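Side-chain contacts in uncharacterized protein (Streptococcus mutans, PDB 3L7Y), which probably acts as a magnesium-dependent phosphatase of the haloacid dehalogenase superfamily: residues Thr42-Gly46 / Thr47-Ser51; Pro81-Gln84 / Leu85-His88; Ala270-Lys274 / Asn275-Ala279. One frame throughout, in Å; residues are numbered along the deposited sequence.

Interaction 1 of 3, residues Thr42-Gly46 / Thr47-Ser51; sequences TDMDG and TFLNS. With MG (magnesium ion), chain B.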
loop_
_atom_site.group_PDB
_atom_site.type_symbol
_atom_site.label_atom_id
_atom_site.label_comp_id
_atom_site.label_asym_id
_atom_site.label_seq_id
_atom_site.Cartn_x
_atom_site.Cartn_y
_atom_site.Cartn_z
ATOM N N THR A 42 5.420 -6.627 5.311
ATOM C CA THR A 42 4.505 -5.931 6.194
ATOM C C THR A 42 3.867 -4.691 5.600
ATOM O O THR A 42 4.522 -3.869 4.941
ATOM C CB THR A 42 5.185 -5.518 7.495
ATOM O OG1 THR A 42 4.202 -4.998 8.395
ATOM C CG2 THR A 42 6.228 -4.446 7.223
ATOM N N ASP A 43 2.579 -4.548 5.865
ATOM C CA ASP A 43 1.916 -3.278 5.649
ATOM C C ASP A 43 2.547 -2.229 6.578
ATOM O O ASP A 43 3.199 -2.591 7.566
ATOM C CB ASP A 43 0.437 -3.432 5.945
ATOM C CG ASP A 43 -0.314 -2.154 5.765
ATOM O OD1 ASP A 43 0.075 -1.364 4.876
ATOM O OD2 ASP A 43 -1.273 -1.936 6.526
ATOM N N MET A 44 2.361 -0.941 6.269
ATOM C CA MET A 44 2.947 0.139 7.072
ATOM C C MET A 44 1.964 0.820 8.032
ATOM O O MET A 44 1.942 0.525 9.233
ATOM C CB MET A 44 3.616 1.178 6.163
ATOM C CG MET A 44 4.914 0.687 5.563
ATOM S SD MET A 44 6.162 0.464 6.839
ATOM C CE MET A 44 6.550 2.177 7.210
ATOM N N ASP A 45 1.155 1.732 7.494
ATOM C CA ASP A 45 0.133 2.425 8.271
ATOM C C ASP A 45 -0.828 1.435 8.929
ATOM O O ASP A 45 -1.443 0.643 8.237
ATOM C CB ASP A 45 -0.668 3.367 7.364
ATOM C CG ASP A 45 0.208 4.431 6.700
ATOM O OD1 ASP A 45 1.022 5.073 7.399
ATOM O OD2 ASP A 45 0.093 4.616 5.474
ATOM N N GLY A 46 -0.955 1.492 10.254
ATOM C CA GLY A 46 -1.899 0.651 10.982
ATOM C C GLY A 46 -1.361 -0.728 11.322
ATOM O O GLY A 46 -2.040 -1.522 11.967
ATOM N N THR A 47 -0.134 -1.003 10.884
ATOM C CA THR A 47 0.476 -2.315 11.012
ATOM C C THR A 47 1.902 -2.183 11.564
ATOM O O THR A 47 2.092 -2.242 12.777
ATOM C CB THR A 47 0.475 -3.071 9.663
ATOM O OG1 THR A 47 -0.869 -3.166 9.168
ATOM C CG2 THR A 47 1.040 -4.487 9.839
ATOM N N PHE A 48 2.893 -2.001 10.690
ATOM C CA PHE A 48 4.272 -1.766 11.138
ATOM C C PHE A 48 4.316 -0.471 11.938
ATOM O O PHE A 48 4.959 -0.399 12.984
ATOM C CB PHE A 48 5.230 -1.694 9.939
ATOM C CG PHE A 48 6.704 -1.598 10.310
ATOM C CD1 PHE A 48 7.440 -2.739 10.609
ATOM C CD2 PHE A 48 7.361 -0.373 10.294
ATOM C CE1 PHE A 48 8.810 -2.657 10.926
ATOM C CE2 PHE A 48 8.727 -0.273 10.596
ATOM C CZ PHE A 48 9.454 -1.426 10.926
ATOM N N LEU A 49 3.619 0.552 11.445
ATOM C CA LEU A 49 3.604 1.855 12.106
ATOM C C LEU A 49 2.568 1.904 13.217
ATOM O O LEU A 49 1.465 1.356 13.084
ATOM C CB LEU A 49 3.340 2.970 11.093
ATOM C CG LEU A 49 4.386 3.088 9.981
ATOM C CD1 LEU A 49 4.002 4.184 8.987
ATOM C CD2 LEU A 49 5.783 3.337 10.595
ATOM N N ASN A 50 2.926 2.566 14.310
ATOM C CA ASN A 50 2.021 2.729 15.435
ATOM C C ASN A 50 1.064 3.871 15.128
ATOM O O ASN A 50 1.136 4.447 14.057
ATOM C CB ASN A 50 2.797 2.960 16.747
ATOM C CG ASN A 50 3.587 4.270 16.753
ATOM O OD1 ASN A 50 3.226 5.230 16.082
ATOM N ND2 ASN A 50 4.655 4.316 17.542
ATOM N N SER A 51 0.166 4.189 16.052
ATOM C CA SER A 51 -0.817 5.236 15.822
ATOM C C SER A 51 -0.193 6.644 15.682
ATOM O O SER A 51 -0.818 7.552 15.136
ATOM C CB SER A 51 -1.873 5.214 16.923
ATOM O OG SER A 51 -2.832 4.203 16.656
HETATM MG MG MG B . -2.980 -0.198 6.690
HETATM O O HOH W 1 -1.831 1.365 5.003
HETATM O O HOH W 2 -0.062 3.893 11.607
HETATM O O HOH W 3 -4.893 0.898 5.529
HETATM O O HOH W 4 -3.511 -1.537 4.695
HETATM O O HOH W 5 -4.640 0.964 8.115
#
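The DxD motif of the haloacid dehalogenase fold, at the C-terminal end of strand 39-42, runs straight into the tight turn where Asp43 meets Thr47 and Met44 meets Phe48 and Leu49. Asp43 OD2 lies 2.4 Å from the magnesium ion and Asp45 binds it through its backbone O at 2.3 Å; Asp252 and four waters complete the shell. The same OD2 accepts a hydrogen bond from Thr47 OG1 (2.9 Å), which reaches it on the anti side, 30° out of the carboxylate plane. CG of Asp43 stands anti to the backbone N (chi1 179°), which carries the carboxylate out to the metal, while OD1 forms a salt bridge with Lys229.

Asp43 O accepts two bonds: Thr42 OG1 at 2.7 Å in the carbonyl plane, and Phe48 N from above that plane. Met44 O likewise serves two donors, Thr47 N and Leu49 N, from opposite faces of its plane; the latter is nearly straight, at 2.8 Å and 167°. Met44 bends at chi2 and chi3, so that SD approaches the Phe48 ring obliquely, 4.7 Å from its centroid, in a Met-aromatic contact, and CE packs on Leu49 CG at 3.6 Å. Asp45 OD2 is hydrogen-bonded to Asn80 ND2, and OD1 lies alongside Leu49 CD1.

With a metal, a hydroxyl and an ammonium group all engaging the Asp43 carboxylate, these partners would restrict its rotation, and Thr47 serves as a second-shell residue that positions a first-shell ligand.

Interaction 2 of 3, residues Pro81-Gln84 / Leu85-His88; sequences PYRQ and LREH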
loop_
_atom_site.group_PDB
_atom_site.type_symbol
_atom_site.label_atom_id
_atom_site.label_comp_id
_atom_site.label_asym_id
_atom_site.label_seq_id
_atom_site.Cartn_x
_atom_site.Cartn_y
_atom_site.Cartn_z
ATOM N N PRO A 81 3.416 5.846 -1.868
ATOM C CA PRO A 81 4.446 5.837 -2.904
ATOM C C PRO A 81 5.781 5.442 -2.312
ATOM O O PRO A 81 6.033 5.664 -1.122
ATOM C CB PRO A 81 4.480 7.302 -3.384
ATOM C CG PRO A 81 3.130 7.863 -2.987
ATOM C CD PRO A 81 2.874 7.197 -1.649
ATOM N N TYR A 82 6.631 4.860 -3.142
ATOM C CA TYR A 82 7.952 4.439 -2.711
ATOM C C TYR A 82 8.724 5.577 -2.046
ATOM O O TYR A 82 9.343 5.385 -1.001
ATOM C CB TYR A 82 8.732 3.886 -3.902
ATOM C CG TYR A 82 10.229 3.892 -3.717
ATOM C CD1 TYR A 82 11.035 4.751 -4.454
ATOM C CD2 TYR A 82 10.840 3.037 -2.797
ATOM C CE1 TYR A 82 12.418 4.756 -4.283
ATOM C CE2 TYR A 82 12.208 3.027 -2.617
ATOM C CZ TYR A 82 12.998 3.889 -3.361
ATOM O OH TYR A 82 14.358 3.877 -3.182
ATOM N N ARG A 83 8.677 6.770 -2.631
ATOM C CA ARG A 83 9.416 7.897 -2.133
ATOM C C ARG A 83 9.032 8.197 -0.705
ATOM O O ARG A 83 9.839 8.627 0.047
ATOM C CB ARG A 83 9.233 9.160 -2.989
ATOM C CG ARG A 83 10.016 9.159 -4.268
ATOM C CD ARG A 83 9.721 10.439 -5.152
ATOM N NE ARG A 83 10.047 10.117 -6.512
ATOM C CZ ARG A 83 11.275 9.843 -6.874
ATOM N NH1 ARG A 83 12.218 9.890 -5.979
ATOM N NH2 ARG A 83 11.574 9.526 -8.109
ATOM N N GLN A 84 7.794 7.948 -0.345
ATOM C CA GLN A 84 7.340 8.219 1.010
ATOM C C GLN A 84 7.731 7.058 1.932
ATOM O O GLN A 84 8.000 7.266 3.114
ATOM C CB GLN A 84 5.829 8.492 1.043
ATOM C CG GLN A 84 5.271 8.807 2.432
ATOM C CD GLN A 84 4.855 7.558 3.218
ATOM O OE1 GLN A 84 5.324 6.447 2.953
ATOM N NE2 GLN A 84 3.967 7.744 4.189
ATOM N N LEU A 85 7.781 5.841 1.393
ATOM C CA LEU A 85 8.122 4.682 2.223
ATOM C C LEU A 85 9.586 4.647 2.643
ATOM O O LEU A 85 9.917 4.148 3.721
ATOM C CB LEU A 85 7.769 3.376 1.519
ATOM C CG LEU A 85 6.279 3.149 1.303
ATOM C CD1 LEU A 85 6.065 2.074 0.263
ATOM C CD2 LEU A 85 5.609 2.798 2.618
ATOM N N ARG A 86 10.475 5.161 1.797
ATOM C CA ARG A 86 11.893 5.023 2.093
ATOM C C ARG A 86 12.262 5.927 3.262
ATOM O O ARG A 86 13.198 5.633 4.005
ATOM C CB ARG A 86 12.754 5.361 0.877
ATOM C CG ARG A 86 12.665 6.815 0.489
ATOM C CD ARG A 86 14.001 7.354 0.039
ATOM N NE ARG A 86 14.360 6.949 -1.313
ATOM C CZ ARG A 86 13.992 7.603 -2.412
ATOM N NH1 ARG A 86 13.231 8.688 -2.326
ATOM N NH2 ARG A 86 14.381 7.167 -3.603
ATOM N N GLU A 87 11.524 7.023 3.424
ATOM C CA GLU A 87 11.829 8.002 4.472
ATOM C C GLU A 87 11.735 7.364 5.858
ATOM O O GLU A 87 12.347 7.842 6.816
ATOM C CB GLU A 87 10.866 9.190 4.409
ATOM C CG GLU A 87 11.113 10.175 3.277
ATOM C CD GLU A 87 10.147 11.348 3.331
ATOM O OE1 GLU A 87 10.551 12.469 2.993
ATOM O OE2 GLU A 87 8.983 11.149 3.729
ATOM N N HIS A 88 10.955 6.290 5.969
ATOM C CA HIS A 88 10.781 5.609 7.253
ATOM C C HIS A 88 12.026 4.792 7.621
ATOM O O HIS A 88 12.216 4.406 8.772
ATOM C CB HIS A 88 9.552 4.682 7.218
ATOM C CG HIS A 88 8.239 5.400 7.159
ATOM N ND1 HIS A 88 7.673 6.011 8.257
ATOM C CD2 HIS A 88 7.364 5.574 6.141
ATOM C CE1 HIS A 88 6.516 6.544 7.916
ATOM N NE2 HIS A 88 6.305 6.295 6.635
#
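Helix 82-86 opens with Leu85 N bonded to Pro81 O at 3.1 Å and Arg86 N bonded to Tyr82 O at 3.0 Å, the i to i+4 pattern of a short alpha-helical turn. It is the helix of a beta-alpha-beta unit between strands 73-77 and 97-100, with Pro81 at the N-cap position; Pro81 O also accepts from Gln84 N.

On one flank the guanidinium of Arg86 meets Tyr82. Tyr82 CE1 lies over one face of the Arg86 guanidinium, 3.2 Å from NH2, the ring and guanidinium planes standing 69° apart; this steep angle excludes a parallel stack. The Arg86 chain departs between its backbone N and carbonyl carbon (chi1 66°), then bends at chi2 and chi3, which folds the group back along the helix toward Tyr82. Phe98 meets the Tyr82 ring edge-to-face.

Arg83 and Arg86 run side by side, their NH1 atoms 4.0 Å apart, a close approach of like charges; Arg83 NE is bonded to Glu144 O, which holds that chain's polar end.

Toward the other flank, Gln84 bends at chi2 and crosses His88 with the amide and imidazole planes 71° apart. Gln84 OE1 lies in the plane of the imidazole at its edge, 3.9 Å from His88 CD2.

Interaction 3 of 3, residues Ala270-Lys274 / Asn275-Ala279; sequences ANAPK and NVKAA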
loop_
_atom_site.group_PDB
_atom_site.type_symbol
_atom_site.label_atom_id
_atom_site.label_comp_id
_atom_site.label_asym_id
_atom_site.label_seq_id
_atom_site.Cartn_x
_atom_site.Cartn_y
_atom_site.Cartn_z
ATOM N N ALA A 270 -4.113 -7.070 15.778
ATOM C CA ALA A 270 -5.231 -7.059 16.725
ATOM C C ALA A 270 -6.225 -5.935 16.423
ATOM O O ALA A 270 -7.415 -6.067 16.724
ATOM C CB ALA A 270 -4.731 -6.945 18.164
ATOM N N ASN A 271 -5.732 -4.836 15.848
ATOM C CA ASN A 271 -6.579 -3.674 15.526
ATOM C C ASN A 271 -7.294 -3.734 14.179
ATOM O O ASN A 271 -8.068 -2.846 13.850
ATOM C CB ASN A 271 -5.783 -2.361 15.616
ATOM C CG ASN A 271 -4.470 -2.426 14.873
ATOM O OD1 ASN A 271 -3.525 -3.065 15.333
ATOM N ND2 ASN A 271 -4.401 -1.770 13.710
ATOM N N ALA A 272 -7.039 -4.773 13.398
ATOM C CA ALA A 272 -7.681 -4.899 12.098
ATOM C C ALA A 272 -9.167 -5.213 12.263
ATOM O O ALA A 272 -9.579 -5.706 13.309
ATOM C CB ALA A 272 -6.978 -5.966 11.253
ATOM N N PRO A 273 -9.978 -4.901 11.239
ATOM C CA PRO A 273 -11.417 -5.182 11.247
ATOM C C PRO A 273 -11.669 -6.643 10.964
ATOM O O PRO A 273 -10.794 -7.314 10.410
ATOM C CB PRO A 273 -11.963 -4.367 10.065
ATOM C CG PRO A 273 -10.775 -3.668 9.438
ATOM C CD PRO A 273 -9.532 -4.281 9.980
ATOM N N LYS A 274 -12.868 -7.110 11.306
ATOM C CA LYS A 274 -13.226 -8.518 11.189
ATOM C C LYS A 274 -12.889 -9.146 9.845
ATOM O O LYS A 274 -12.368 -10.259 9.790
ATOM C CB LYS A 274 -14.718 -8.712 11.487
ATOM C CG LYS A 274 -15.181 -8.012 12.752
ATOM C CD LYS A 274 -14.191 -8.204 13.896
ATOM C CE LYS A 274 -14.365 -9.550 14.580
ATOM N NZ LYS A 274 -15.601 -9.602 15.422
ATOM N N ASN A 275 -13.208 -8.452 8.759
ATOM C CA ASN A 275 -12.999 -9.026 7.432
ATOM C C ASN A 275 -11.527 -9.269 7.100
ATOM O O ASN A 275 -11.196 -10.213 6.378
ATOM C CB ASN A 275 -13.661 -8.163 6.347
ATOM C CG ASN A 275 -13.142 -6.732 6.334
ATOM O OD1 ASN A 275 -12.593 -6.270 5.337
ATOM N ND2 ASN A 275 -13.321 -6.027 7.442
ATOM N N VAL A 276 -10.644 -8.415 7.619
ATOM C CA VAL A 276 -9.208 -8.586 7.402
ATOM C C VAL A 276 -8.682 -9.710 8.307
ATOM O O VAL A 276 -7.808 -10.481 7.927
ATOM C CB VAL A 276 -8.431 -7.275 7.662
ATOM C CG1 VAL A 276 -6.932 -7.506 7.540
ATOM C CG2 VAL A 276 -8.881 -6.163 6.675
ATOM N N LYS A 277 -9.216 -9.801 9.512
ATOM C CA LYS A 277 -8.901 -10.943 10.359
ATOM C C LYS A 277 -9.343 -12.245 9.697
ATOM O O LYS A 277 -8.658 -13.261 9.795
ATOM C CB LYS A 277 -9.526 -10.772 11.743
ATOM C CG LYS A 277 -8.849 -9.671 12.562
ATOM C CD LYS A 277 -9.450 -9.531 13.941
ATOM C CE LYS A 277 -8.684 -8.507 14.729
ATOM N NZ LYS A 277 -9.113 -8.488 16.143
ATOM N N ALA A 278 -10.477 -12.217 9.008
ATOM C CA ALA A 278 -10.964 -13.419 8.335
ATOM C C ALA A 278 -9.974 -13.957 7.311
ATOM O O ALA A 278 -9.952 -15.161 7.055
ATOM C CB ALA A 278 -12.332 -13.165 7.670
ATOM N N ALA A 279 -9.162 -13.065 6.732
ATOM C CA ALA A 279 -8.200 -13.437 5.700
ATOM C C ALA A 279 -6.878 -13.959 6.272
ATOM O O ALA A 279 -6.055 -14.500 5.533
ATOM C CB ALA A 279 -7.931 -12.244 4.763
#
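Lys277 reaches back over the turn before its own helix and meets the carbonyl oxygens of Lys274, Pro273, Ala272 and Ala270. Its CB sits 3.5 Å from Lys274 O. Next along the chain, CG lies 3.7 Å from Pro273 O. CD then approaches Ala272 O, and CE comes closer to that same oxygen, at 3.3 Å. At the tip NZ donates to Ala270 O at 3.0 Å, from above the carbonyl plane (37° out of it) and not on a lone pair. The chain is fully extended beyond CG, which gives it the span to reach all four carbonyls. NZ is also bonded to Gln283 OE1, so the ammonium has partners at both the loop 270-273 and the short strand 282-283.

In the haloacid dehalogenase fold this is the link from strand 265-268 of the central sheet into helix 274-279, for which Pro273 takes the N-cap position. Pro273 O accepts a nearly straight bond from Lys277 N (167°), with a weak one from Val276 N. Pro273 CD packs on Val276 CG2, while Val276 CG1, anti to the backbone N (chi1 175°), lies 4.0 Å from Ala272 CB. Val276 also rests on Leu260 of helix 257-262, while Ala272 touches the magnesium ligand Asp252. Asn275 ND2 lies 3.4 Å from Pro273 CB.

How the interactions relate
Interaction 1 is largely buried at the magnesium site, whereas interactions 2 and 3 are partly buried and lie on opposite sides of the chain's centre. All three are local contacts on short helices that follow strands of the same eight-stranded sheet: 44-48 after 39-42, 82-86 after 73-77, 274-279 after 265-268. Interaction 1 touches both others. Toward interaction 2 the join is packing, Met44 and Leu49 against His88 and Met44 against Leu85; toward interaction 3 it is a probable hydrogen bond, Asn271 ND2 to Gly46 O at 2.9 Å. The chemistry follows position: metal coordination and a threonine-carboxylate bond in 42-51, guanidinium against aromatic ring in 81-88, a lysine spanning backbone carbonyls in 270-279.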